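PDB 2NRH: transcriptional activator, putative, Baf family from Campylobacter jejuni, which probably phosphorylates pantothenate with ATP as a type III pantothenate kinase, the first step of coenzyme A biosynthesis. Local coordinates for residues I84-I96 with K169-L181. The protein carries 2 engineered substitutions. Numbering follows the deposited sequence.
Sequences IEDGVVVDAGSAI and KKLYFTGGDGQFL. With SO4 (sulfate ion), chain E; SO4 (sulfate ion), chain D.
Ile-84, just ahead of strand 87-92, covers one face of the Tyr-172 ring; that strand pairs in parallel with 171-174 inside a mixed sheet of the ASKHA (actin-like ATPase) fold. CG1 of Ile-84 sits 3.9 Å from the ring centroid, almost on its normal, a CH-pi contact. Tyr-172 has CG beside its own backbone N (chi1 -57°), which brings one ring face against Ile-84. The isoleucine and tyrosine side chains point opposite ways as they pass. Gly-87 CA and Val-88 O meet the ring at its edge.

The face with Val-88, Val-90, Leu-171 and Phe-173 is apolar, and Ile-162 of helix 146-165 packs on it. Val-88 and Leu-171 point the same way, with Val-88 CG1 3.8 Å from Leu-171 CD2. Val-90 CG1 reaches Phe-173 CE1 at 3.5 Å, while its CG2 branch comes over a face of that ring and also touches Leu-171 CD2.

Asp-91, predicted to bind the monovalent cation, shares the other face with Thr-174. The two side chains cross at a slant, with Asp-91 OD1 3.6 Å from Thr-174 CG2. Thr-174 OG1 is hydrogen-bonded to Asp-191 O.

At the end of strand 87-92, Ala-92 CB packs on Leu-181 CD1. Ala-92 O accepts a hydrogen bond from Asp-177 N at 2.8 Å, which ties the strand end to the start of the helix. Gly-176 N and Ser-94 OG, the latter of a residue predicted to bind ATP, each donate a hydrogen bond to O1 of a different sulfate, both probably from the crystallisation liquor. One water donates to both Gly-93 O and Asp-177 OD2, each 2.7 Å away.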
loop_
_atom_site.group_PDB
_atom_site.type_symbol
_atom_site.label_atom_id
_atom_site.label_comp_id
_atom_site.label_asym_id
_atom_site.label_seq_id
_atom_site.Cartn_x
_atom_site.Cartn_y
_atom_site.Cartn_z
ATOM N N ILE B 84 16.345 4.613 20.750
ATOM C CA ILE B 84 14.994 4.476 21.318
ATOM C C ILE B 84 14.893 3.255 22.234
ATOM O O ILE B 84 15.303 2.163 21.875
ATOM C CB ILE B 84 13.904 4.557 20.158
ATOM C CG1 ILE B 84 13.825 6.029 19.698
ATOM C CG2 ILE B 84 12.510 4.092 20.598
ATOM C CD1 ILE B 84 13.899 6.223 18.269
ATOM N N GLU B 85 14.376 3.489 23.438
ATOM C CA GLU B 85 14.218 2.476 24.487
ATOM C C GLU B 85 12.867 1.834 24.394
ATOM O O GLU B 85 12.733 0.654 24.620
ATOM C CB GLU B 85 14.386 3.117 25.884
ATOM C CG GLU B 85 15.906 3.354 26.349
ATOM C CD GLU B 85 16.099 4.517 27.408
ATOM O OE1 GLU B 85 15.130 4.958 28.124
ATOM O OE2 GLU B 85 17.246 5.014 27.493
ATOM N N ASP B 86 11.858 2.639 24.113
ATOM C CA ASP B 86 10.470 2.199 24.014
ATOM C C ASP B 86 9.861 3.111 23.001
ATOM O O ASP B 86 10.124 4.325 23.057
ATOM C CB ASP B 86 9.703 2.418 25.318
ATOM C CG ASP B 86 10.279 1.630 26.448
ATOM O OD1 ASP B 86 9.955 0.420 26.518
ATOM O OD2 ASP B 86 11.084 2.220 27.228
ATOM N N GLY B 87 9.068 2.537 22.095
ATOM C CA GLY B 87 8.401 3.310 21.075
ATOM C C GLY B 87 8.205 2.629 19.721
ATOM O O GLY B 87 8.662 1.497 19.476
ATOM N N VAL B 88 7.494 3.328 18.845
ATOM C CA VAL B 88 7.274 2.827 17.517
ATOM C C VAL B 88 8.050 3.754 16.627
ATOM O O VAL B 88 7.890 4.958 16.722
ATOM C CB VAL B 88 5.796 2.743 17.140
ATOM C CG1 VAL B 88 5.646 2.428 15.625
ATOM C CG2 VAL B 88 5.145 1.670 17.967
ATOM N N VAL B 89 8.946 3.153 15.824
ATOM C CA VAL B 89 9.769 3.851 14.831
ATOM C C VAL B 89 9.278 3.655 13.387
ATOM O O VAL B 89 9.135 2.557 12.926
ATOM C CB VAL B 89 11.238 3.513 14.968
ATOM C CG1 VAL B 89 12.067 4.424 14.045
ATOM C CG2 VAL B 89 11.690 3.705 16.405
ATOM N N VAL B 90 9.011 4.781 12.718
ATOM C CA VAL B 90 8.446 4.854 11.364
ATOM C C VAL B 90 9.417 5.654 10.529
ATOM O O VAL B 90 9.691 6.794 10.845
ATOM C CB VAL B 90 7.020 5.489 11.359
ATOM C CG1 VAL B 90 6.332 5.368 9.938
ATOM C CG2 VAL B 90 6.108 4.777 12.377
ATOM N N ASP B 91 10.004 5.018 9.514
ATOM C CA ASP B 91 10.849 5.689 8.531
ATOM C C ASP B 91 10.054 5.688 7.226
ATOM O O ASP B 91 9.836 4.636 6.566
ATOM C CB ASP B 91 12.164 4.957 8.346
ATOM C CG ASP B 91 13.171 5.739 7.517
ATOM O OD1 ASP B 91 12.885 6.883 7.100
ATOM O OD2 ASP B 91 14.305 5.204 7.287
ATOM N N ALA B 92 9.621 6.884 6.866
ATOM C CA ALA B 92 8.748 7.097 5.727
ATOM C C ALA B 92 9.533 7.764 4.561
ATOM O O ALA B 92 9.667 8.993 4.479
ATOM C CB ALA B 92 7.515 7.884 6.154
ATOM N N GLY B 93 10.079 6.903 3.697
ATOM C CA GLY B 93 10.736 7.315 2.446
ATOM C C GLY B 93 10.160 6.497 1.301
ATOM O O GLY B 93 8.935 6.393 1.155
ATOM N N SER B 94 11.056 5.890 0.525
ATOM C CA SER B 94 10.739 5.043 -0.621
ATOM C C SER B 94 9.898 3.887 -0.221
ATOM O O SER B 94 9.132 3.369 -1.010
ATOM C CB SER B 94 12.007 4.411 -1.171
ATOM O OG SER B 94 12.968 5.400 -1.297
ATOM N N ALA B 95 10.154 3.430 0.987
ATOM C CA ALA B 95 9.379 2.406 1.643
ATOM C C ALA B 95 9.017 3.033 2.982
ATOM O O ALA B 95 9.634 4.007 3.404
ATOM C CB ALA B 95 10.240 1.138 1.841
ATOM N N ILE B 96 7.996 2.509 3.610
ATOM C CA ILE B 96 7.584 2.876 4.964
ATOM C C ILE B 96 7.831 1.622 5.840
ATOM O O ILE B 96 7.256 0.573 5.618
ATOM C CB ILE B 96 6.100 3.325 4.956
ATOM C CG1 ILE B 96 5.995 4.676 4.230
ATOM C CG2 ILE B 96 5.491 3.437 6.366
ATOM C CD1 ILE B 96 4.537 5.194 4.062
ATOM N N LYS B 169 2.409 3.750 23.757
ATOM C CA LYS B 169 3.767 3.809 23.192
ATOM C C LYS B 169 3.973 5.114 22.428
ATOM O O LYS B 169 3.120 5.495 21.652
ATOM C CB LYS B 169 3.973 2.648 22.218
ATOM C CG LYS B 169 4.702 1.455 22.743
ATOM C CD LYS B 169 4.191 0.207 22.054
ATOM C CE LYS B 169 5.127 -0.940 22.365
ATOM N NZ LYS B 169 6.537 -0.359 22.449
ATOM N N LYS B 170 5.115 5.760 22.610
ATOM C CA LYS B 170 5.455 6.988 21.885
ATOM C C LYS B 170 5.833 6.621 20.459
ATOM O O LYS B 170 6.317 5.499 20.231
ATOM C CB LYS B 170 6.650 7.730 22.538
ATOM C CG LYS B 170 6.726 7.735 24.120
ATOM C CD LYS B 170 6.208 9.058 24.766
ATOM C CE LYS B 170 6.390 9.104 26.323
ATOM N NZ LYS B 170 7.584 9.891 26.815
ATOM N N LEU B 171 5.600 7.554 19.523
ATOM C CA LEU B 171 5.981 7.421 18.118
ATOM C C LEU B 171 7.128 8.317 17.785
ATOM O O LEU B 171 7.145 9.478 18.188
ATOM C CB LEU B 171 4.864 7.832 17.204
ATOM C CG LEU B 171 3.818 6.800 16.879
ATOM C CD1 LEU B 171 2.549 7.516 16.464
ATOM C CD2 LEU B 171 4.354 5.970 15.781
ATOM N N TYR B 172 8.090 7.768 17.041
ATOM C CA TYR B 172 9.133 8.558 16.473
ATOM C C TYR B 172 9.000 8.386 14.953
ATOM O O TYR B 172 8.608 7.291 14.482
ATOM C CB TYR B 172 10.466 8.091 17.023
ATOM C CG TYR B 172 10.523 8.146 18.554
ATOM C CD1 TYR B 172 11.094 9.239 19.195
ATOM C CD2 TYR B 172 9.974 7.129 19.342
ATOM C CE1 TYR B 172 11.159 9.308 20.519
ATOM C CE2 TYR B 172 10.018 7.190 20.698
ATOM C CZ TYR B 172 10.607 8.295 21.285
ATOM O OH TYR B 172 10.701 8.412 22.645
ATOM N N PHE B 173 9.268 9.473 14.218
ATOM C CA PHE B 173 9.068 9.519 12.791
ATOM C C PHE B 173 10.311 10.108 12.185
ATOM O O PHE B 173 10.954 10.951 12.814
ATOM C CB PHE B 173 7.879 10.422 12.395
ATOM C CG PHE B 173 6.568 9.719 12.345
ATOM C CD1 PHE B 173 6.156 9.064 11.190
ATOM C CD2 PHE B 173 5.732 9.721 13.447
ATOM C CE1 PHE B 173 4.911 8.381 11.145
ATOM C CE2 PHE B 173 4.518 9.067 13.408
ATOM C CZ PHE B 173 4.100 8.389 12.236
ATOM N N THR B 174 10.644 9.645 10.975
ATOM C CA THR B 174 11.828 10.144 10.243
ATOM C C THR B 174 11.599 9.929 8.769
ATOM O O THR B 174 10.578 9.348 8.374
ATOM C CB THR B 174 13.219 9.511 10.748
ATOM O OG1 THR B 174 14.330 10.239 10.205
ATOM C CG2 THR B 174 13.362 8.022 10.434
ATOM N N GLY B 175 12.501 10.439 7.949
ATOM C CA GLY B 175 12.362 10.254 6.503
ATOM C C GLY B 175 11.619 11.392 5.810
ATOM O O GLY B 175 10.961 12.208 6.477
ATOM N N GLY B 176 11.745 11.448 4.474
ATOM C CA GLY B 176 11.154 12.503 3.644
ATOM C C GLY B 176 9.679 12.698 3.871
ATOM O O GLY B 176 9.194 13.802 3.717
ATOM N N ASP B 177 8.947 11.642 4.248
ATOM C CA ASP B 177 7.486 11.769 4.440
ATOM C C ASP B 177 7.094 11.672 5.890
ATOM O O ASP B 177 5.916 11.550 6.208
ATOM C CB ASP B 177 6.691 10.726 3.619
ATOM C CG ASP B 177 6.664 11.044 2.118
ATOM O OD1 ASP B 177 6.269 12.177 1.747
ATOM O OD2 ASP B 177 6.999 10.160 1.296
ATOM N N GLY B 178 8.083 11.710 6.766
ATOM C CA GLY B 178 7.836 11.449 8.193
ATOM C C GLY B 178 7.020 12.546 8.894
ATOM O O GLY B 178 6.078 12.223 9.653
ATOM N N GLN B 179 7.352 13.824 8.605
ATOM C CA GLN B 179 6.676 14.992 9.242
ATOM C C GLN B 179 5.167 15.009 8.922
ATOM O O GLN B 179 4.307 15.127 9.825
ATOM C CB GLN B 179 7.351 16.345 8.894
ATOM C CG GLN B 179 6.695 17.576 9.634
ATOM C CD GLN B 179 6.715 17.455 11.165
ATOM O OE1 GLN B 179 7.725 17.702 11.788
ATOM N NE2 GLN B 179 5.591 17.056 11.764
ATOM N N PHE B 180 4.874 14.814 7.636
ATOM C CA PHE B 180 3.529 14.639 7.164
ATOM C C PHE B 180 2.741 13.554 7.927
ATOM O O PHE B 180 1.608 13.782 8.409
ATOM C CB PHE B 180 3.571 14.358 5.688
ATOM C CG PHE B 180 2.275 13.922 5.153
ATOM C CD1 PHE B 180 1.209 14.815 5.070
ATOM C CD2 PHE B 180 2.093 12.621 4.736
ATOM C CE1 PHE B 180 0.010 14.394 4.577
ATOM C CE2 PHE B 180 0.898 12.229 4.285
ATOM C CZ PHE B 180 -0.135 13.110 4.192
ATOM N N LEU B 181 3.347 12.381 8.087
ATOM C CA LEU B 181 2.677 11.297 8.830
ATOM C C LEU B 181 2.582 11.592 10.336
ATOM O O LEU B 181 1.561 11.321 10.949
ATOM C CB LEU B 181 3.368 9.970 8.594
ATOM C CG LEU B 181 3.273 9.443 7.150
ATOM C CD1 LEU B 181 4.056 8.159 7.128
ATOM C CD2 LEU B 181 1.793 9.225 6.686
HETATM S S SO4 E . 14.018 9.693 2.534
HETATM O O1 SO4 E . 13.349 9.435 3.792
HETATM O O2 SO4 E . 13.187 10.585 1.733
HETATM O O3 SO4 E . 15.309 10.335 2.810
HETATM O O4 SO4 E . 14.180 8.423 1.795
HETATM S S SO4 D . 16.647 5.033 -0.550
HETATM O O1 SO4 D . 15.561 5.543 0.287
HETATM O O2 SO4 D . 16.159 5.081 -1.932
HETATM O O3 SO4 D . 17.808 5.900 -0.406
HETATM O O4 SO4 D . 16.979 3.641 -0.176
HETATM O O HOH W 1 6.694 7.640 2.128
#